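PDB 4TN0: UPF0141 protein yjdB, which probably transfers phosphoethanolamine to cell-surface acceptors in the periplasm, using a zinc-dependent alkaline phosphatase-like domain, and is required for polymyxin resistance and motility. Local coordinates for residues Ile5-Tyr10 / Leu94-Val99; Gln87-Asp92 / Lys112-Arg117. One frame throughout, in Å; residues are numbered along the deposited sequence.

Interaction 1 of 2, residues Ile5-Tyr10 / Leu94-Val99; sequences IANDAY and LYKTGV
Lys-96 of helix 90-96 reaches across to the N-terminal loop and binds carbonyl oxygens of Ile-5 and Ala-6, just where the helix ends in a Schellman motif. That motif rests on two backbone bonds: Val-99 N reaches Leu-94 O at 2.9 Å and Gly-98 N reaches Tyr-95 O at 3.1 Å, with Gly-98 at positive phi as the C-prime residue. The contact therefore ties the segment leading into strand 18-24 to the C-terminal end of a helix that precedes strand 100-105 of the central sheet.

The polar part is charge-assisted. Lys-96 NZ donates to Ile-5 O at 2.6 Å, with a C=O...N angle of 170°, so the amine faces the carbonyl almost head-on. A second, weak bond runs from the same Lys-96 NZ to Ala-6 O at 3.2 Å. Consecutive carbonyls can meet one amine because the backbone bends at Ala-6, which has a positive phi and starts a type I turn to Ala-9. The lysine chain is extended beyond CG, which carries NZ out to the loop carbonyls. NZ also forms a salt bridge with Glu-88, whose OE1 in addition accepts from Ile-5 N, so carboxylate and loop carbonyls share the ammonium group.

The remaining contact is van der Waals packing. Tyr-10 and Thr-97 have the closest alpha carbons of the two segments, yet the CB of Tyr-10 points away from the helix end, and its backbone pairs with Lys-292. Ala-9 instead points its methyl at the threonine, besides touching Val-291. With CG2 anti to its backbone N, Thr-97 brings that methyl to 4.1 Å from Tyr-10 C, while its OG1 lies 3.9 Å from Ala-9 CB.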
loop_
_atom_site.group_PDB
_atom_site.type_symbol
_atom_site.label_atom_id
_atom_site.label_comp_id
_atom_site.label_asym_id
_atom_site.label_seq_id
_atom_site.Cartn_x
_atom_site.Cartn_y
_atom_site.Cartn_z
ATOM N N ILE A 5 22.635 -0.567 -5.112
ATOM C CA ILE A 5 22.074 -1.288 -6.245
ATOM C C ILE A 5 21.732 -0.329 -7.356
ATOM O O ILE A 5 21.672 0.881 -7.131
ATOM C CB ILE A 5 20.807 -2.092 -5.877
ATOM C CG1 ILE A 5 19.662 -1.150 -5.498
ATOM C CG2 ILE A 5 21.091 -3.102 -4.770
ATOM C CD1 ILE A 5 18.301 -1.830 -5.581
ATOM N N ALA A 6 21.460 -0.883 -8.537
ATOM C CA ALA A 6 21.145 -0.081 -9.711
ATOM C C ALA A 6 22.149 1.067 -9.859
ATOM O O ALA A 6 21.773 2.240 -9.934
ATOM C CB ALA A 6 19.722 0.459 -9.611
ATOM N N ASN A 7 23.428 0.718 -9.919
ATOM C CA ASN A 7 24.488 1.715 -9.931
ATOM C C ASN A 7 24.523 2.519 -11.246
ATOM O O ASN A 7 25.132 3.577 -11.317
ATOM C CB ASN A 7 25.847 1.048 -9.676
ATOM C CG ASN A 7 25.927 0.362 -8.317
ATOM O OD1 ASN A 7 25.587 0.951 -7.289
ATOM N ND2 ASN A 7 26.426 -0.867 -8.303
ATOM N N ASP A 8 23.877 1.986 -12.280
ATOM C CA ASP A 8 23.787 2.617 -13.590
ATOM C C ASP A 8 22.526 3.461 -13.798
ATOM O O ASP A 8 22.131 3.690 -14.941
ATOM C CB ASP A 8 23.807 1.543 -14.676
ATOM C CG ASP A 8 22.622 0.599 -14.557
ATOM O OD1 ASP A 8 22.111 0.464 -13.428
ATOM O OD2 ASP A 8 22.185 0.002 -15.567
ATOM N N ALA A 9 21.882 3.931 -12.738
ATOM C CA ALA A 9 20.553 4.522 -12.928
ATOM C C ALA A 9 20.577 6.045 -13.124
ATOM O O ALA A 9 21.439 6.743 -12.584
ATOM C CB ALA A 9 19.645 4.157 -11.746
ATOM N N TYR A 10 19.622 6.558 -13.897
ATOM C CA TYR A 10 19.559 7.997 -14.162
ATOM C C TYR A 10 18.215 8.416 -14.769
ATOM O O TYR A 10 17.454 7.583 -15.286
ATOM C CB TYR A 10 20.701 8.433 -15.102
ATOM C CG TYR A 10 20.641 7.788 -16.482
ATOM C CD1 TYR A 10 19.888 8.361 -17.508
ATOM C CD2 TYR A 10 21.360 6.629 -16.767
ATOM C CE1 TYR A 10 19.820 7.779 -18.769
ATOM C CE2 TYR A 10 21.305 6.038 -18.033
ATOM C CZ TYR A 10 20.532 6.622 -19.034
ATOM O OH TYR A 10 20.457 6.049 -20.294
ATOM N N LEU A 94 15.190 6.121 -6.367
ATOM C CA LEU A 94 14.500 7.341 -6.789
ATOM C C LEU A 94 15.169 8.580 -6.210
ATOM O O LEU A 94 15.264 9.602 -6.885
ATOM C CB LEU A 94 13.041 7.317 -6.378
ATOM C CG LEU A 94 12.164 6.195 -6.909
ATOM C CD1 LEU A 94 10.808 6.270 -6.216
ATOM C CD2 LEU A 94 12.008 6.313 -8.396
ATOM N N TYR A 95 15.656 8.484 -4.975
ATOM C CA TYR A 95 16.299 9.625 -4.323
ATOM C C TYR A 95 17.620 10.001 -4.973
ATOM O O TYR A 95 17.892 11.175 -5.210
ATOM C CB TYR A 95 16.553 9.333 -2.845
ATOM C CG TYR A 95 17.334 10.408 -2.098
ATOM C CD1 TYR A 95 16.682 11.417 -1.395
ATOM C CD2 TYR A 95 18.733 10.401 -2.087
ATOM C CE1 TYR A 95 17.396 12.390 -0.705
ATOM C CE2 TYR A 95 19.451 11.363 -1.407
ATOM C CZ TYR A 95 18.780 12.357 -0.716
ATOM O OH TYR A 95 19.498 13.317 -0.036
ATOM N N LYS A 96 18.442 8.999 -5.253
ATOM C CA LYS A 96 19.762 9.246 -5.804
ATOM C C LYS A 96 19.662 9.672 -7.264
ATOM O O LYS A 96 20.621 10.169 -7.841
ATOM C CB LYS A 96 20.651 8.008 -5.628
ATOM C CG LYS A 96 20.384 6.881 -6.593
ATOM C CD LYS A 96 21.275 5.693 -6.272
ATOM C CE LYS A 96 21.183 4.634 -7.358
ATOM N NZ LYS A 96 21.915 3.426 -6.922
ATOM N N THR A 97 18.471 9.512 -7.825
ATOM C CA THR A 97 18.199 9.784 -9.226
ATOM C C THR A 97 17.429 11.132 -9.319
ATOM O O THR A 97 16.922 11.548 -10.366
ATOM C CB THR A 97 17.464 8.557 -9.823
ATOM O OG1 THR A 97 18.436 7.562 -10.171
ATOM C CG2 THR A 97 16.732 8.856 -11.022
ATOM N N GLY A 98 17.381 11.834 -8.189
ATOM C CA GLY A 98 16.898 13.202 -8.160
ATOM C C GLY A 98 15.412 13.398 -7.934
ATOM O O GLY A 98 14.942 14.527 -7.932
ATOM N N VAL A 99 14.662 12.312 -7.776
ATOM C CA VAL A 99 13.232 12.412 -7.464
ATOM C C VAL A 99 13.003 12.958 -6.052
ATOM O O VAL A 99 13.729 12.612 -5.122
ATOM C CB VAL A 99 12.547 11.053 -7.609
ATOM C CG1 VAL A 99 11.040 11.192 -7.481
ATOM C CG2 VAL A 99 12.924 10.435 -8.943
#

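Interaction 2 of 2, residues Gln87-Asp92 / Lys112-Arg117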
loop_
_atom_site.group_PDB
_atom_site.type_symbol
_atom_site.label_atom_id
_atom_site.label_comp_id
_atom_site.label_asym_id
_atom_site.label_seq_id
_atom_site.Cartn_x
_atom_site.Cartn_y
_atom_site.Cartn_z
ATOM N N GLN A 87 20.856 -3.456 1.782
ATOM C CA GLN A 87 21.178 -2.779 0.537
ATOM C C GLN A 87 20.138 -1.713 0.199
ATOM O O GLN A 87 19.105 -1.632 0.848
ATOM C CB GLN A 87 21.261 -3.794 -0.598
ATOM C CG GLN A 87 19.898 -4.321 -0.993
ATOM C CD GLN A 87 19.969 -5.614 -1.762
ATOM O OE1 GLN A 87 20.807 -6.478 -1.481
ATOM N NE2 GLN A 87 19.085 -5.762 -2.737
ATOM N N GLU A 88 20.403 -0.921 -0.836
ATOM C CA GLU A 88 19.479 0.129 -1.268
ATOM C C GLU A 88 18.152 -0.468 -1.734
ATOM O O GLU A 88 18.114 -1.599 -2.210
ATOM C CB GLU A 88 20.101 0.968 -2.407
ATOM C CG GLU A 88 21.326 1.798 -2.012
ATOM C CD GLU A 88 21.939 2.577 -3.181
ATOM O OE1 GLU A 88 22.087 1.996 -4.284
ATOM O OE2 GLU A 88 22.284 3.765 -2.993
ATOM N N ASN A 89 17.074 0.300 -1.628
ATOM C CA ASN A 89 15.768 -0.167 -2.081
ATOM C C ASN A 89 15.269 0.778 -3.164
ATOM O O ASN A 89 15.970 1.704 -3.535
ATOM C CB ASN A 89 14.757 -0.253 -0.904
ATOM C CG ASN A 89 14.540 1.106 -0.191
ATOM O OD1 ASN A 89 13.965 2.037 -0.764
ATOM N ND2 ASN A 89 14.998 1.213 1.057
ATOM N N ALA A 90 14.064 0.551 -3.670
ATOM C CA ALA A 90 13.487 1.422 -4.693
ATOM C C ALA A 90 13.504 2.916 -4.308
ATOM O O ALA A 90 13.719 3.771 -5.157
ATOM C CB ALA A 90 12.072 0.990 -4.997
ATOM N N MET A 91 13.285 3.231 -3.035
ATOM C CA MET A 91 13.260 4.627 -2.604
ATOM C C MET A 91 14.648 5.283 -2.708
ATOM O O MET A 91 14.763 6.469 -2.979
ATOM C CB MET A 91 12.740 4.749 -1.159
ATOM C CG MET A 91 11.343 4.205 -0.933
ATOM S SD MET A 91 10.081 5.043 -1.892
ATOM C CE MET A 91 10.304 6.724 -1.297
ATOM N N ASP A 92 15.687 4.523 -2.402
ATOM C CA ASP A 92 17.049 5.016 -2.523
ATOM C C ASP A 92 17.364 5.302 -3.994
ATOM O O ASP A 92 18.049 6.260 -4.320
ATOM C CB ASP A 92 18.052 3.994 -1.981
ATOM C CG ASP A 92 17.880 3.734 -0.514
ATOM O OD1 ASP A 92 17.890 4.704 0.288
ATOM O OD2 ASP A 92 17.706 2.538 -0.176
ATOM N N LYS A 112 10.491 -0.139 9.002
ATOM C CA LYS A 112 11.337 -1.340 8.929
ATOM C C LYS A 112 12.572 -1.135 8.053
ATOM O O LYS A 112 12.944 -2.017 7.281
ATOM C CB LYS A 112 10.542 -2.545 8.412
ATOM C CG LYS A 112 9.299 -2.908 9.215
ATOM C CD LYS A 112 9.668 -3.742 10.433
ATOM C CE LYS A 112 8.473 -4.070 11.323
ATOM N NZ LYS A 112 8.661 -3.411 12.631
ATOM N N GLY A 113 13.191 0.036 8.172
ATOM C CA GLY A 113 14.447 0.327 7.492
ATOM C C GLY A 113 14.367 0.809 6.052
ATOM O O GLY A 113 15.401 1.058 5.428
ATOM N N VAL A 114 13.158 0.943 5.519
ATOM C CA VAL A 114 12.995 1.349 4.128
ATOM C C VAL A 114 13.264 2.850 3.928
ATOM O O VAL A 114 13.879 3.252 2.938
ATOM C CB VAL A 114 11.587 1.012 3.624
ATOM C CG1 VAL A 114 11.387 1.528 2.214
ATOM C CG2 VAL A 114 11.374 -0.499 3.655
ATOM N N CYS A 115 12.822 3.661 4.892
ATOM C CA CYS A 115 12.817 5.123 4.794
ATOM C C CYS A 115 14.057 5.765 5.420
ATOM O O CYS A 115 14.200 6.993 5.431
ATOM C CB CYS A 115 11.578 5.700 5.505
ATOM S SG CYS A 115 11.638 5.475 7.325
ATOM N N ASP A 116 14.941 4.928 5.947
ATOM C CA ASP A 116 16.048 5.384 6.783
ATOM C C ASP A 116 16.972 6.432 6.148
ATOM O O ASP A 116 17.503 7.302 6.838
ATOM C CB ASP A 116 16.864 4.170 7.218
ATOM C CG ASP A 116 16.140 3.335 8.266
ATOM O OD1 ASP A 116 14.951 3.612 8.542
ATOM O OD2 ASP A 116 16.761 2.402 8.812
ATOM N N ARG A 117 17.172 6.339 4.841
ATOM C CA ARG A 117 18.131 7.199 4.179
ATOM C C ARG A 117 17.431 8.289 3.370
ATOM O O ARG A 117 18.037 8.911 2.499
ATOM C CB ARG A 117 19.053 6.370 3.287
ATOM C CG ARG A 117 20.012 5.468 4.048
ATOM C CD ARG A 117 20.533 4.377 3.124
ATOM N NE ARG A 117 19.403 3.690 2.520
ATOM C CZ ARG A 117 18.748 2.694 3.121
ATOM N NH1 ARG A 117 17.711 2.114 2.530
ATOM N NH2 ARG A 117 19.133 2.278 4.323
#
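Asn-89 and Asp-92, at the start of helix 90-96, take hold of Val-114 and Arg-117 in the loop between strands 100-105 and 120-123. Gln-87 contributes only a distant carbonyl, and Glu-88 is turned to other partners, Lys-96 and Ile-5 N. Asn-89 comes next and works in two directions. Its ND2 donates to Val-114 O at 3.0 Å, with an N-H...O angle of 151°; the donor lies in the carbonyl plane of Val-114, on a lone pair, though the acceptor is tilted somewhat from the plane of the Asn-89 amide. Its OD1 turns back to the helix and accepts from Met-91 N at 2.7 Å, and weakly from Asp-92 N. The first torsion (chi1 59°) holds CG between the backbone N and the carbonyl carbon, from where the amide can serve both sides.

Asn-89 is thus the N-cap, and because Asp-92 OD2 accepts in return from Asn-89 N at 2.7 Å, the two residues make a capping box. Beyond Ala-90, which packs on helix 281-288, Met-91 lays CG against Val-114 CG1 at 4.1 Å; both side chains also touch Phe-73 of helix 68-73.

Asp-92 carries the salt bridge. Arg-117 grips it side-on, with NE to OD1 at 2.9 Å and NH1 to OD2 at 2.7 Å, although carboxylate and guanidinium planes stand 51° apart. The mismatch falls on Asp-92 OD1, which NE meets from above the carboxylate plane, whereas NH1 uses the syn lone pair of OD2. The anti lone pair of that oxygen takes the capping bond, so OD2 has two donors, and the arginine probably stabilises its negative charge. At the edge of the Arg-117 guanidinium, Asn-89 ND2 sits 3.2 Å from Arg-117 NH1, a pair of donors without a bond between them.

In the fold
Both interactions draw on helix 90-96, at its two ends: interaction 2 at the N-terminal capping box, interaction 1 at the C-terminal Schellman turn. Their centres lie 12 Å apart, and Glu-88, just ahead of the N-cap, bridges them. Interaction 2 is the deeper, with four of seven touching residues buried and its centre 16 Å from that of the chain, against two of seven and 22 Å. The chemistry differs too: a side-on, two-nitrogen salt bridge and a hydrogen bond from a side-chain amide accompany apolar packing in interaction 2, whereas interaction 1 relies on a lysine gripping backbone carbonyls of a peripheral loop.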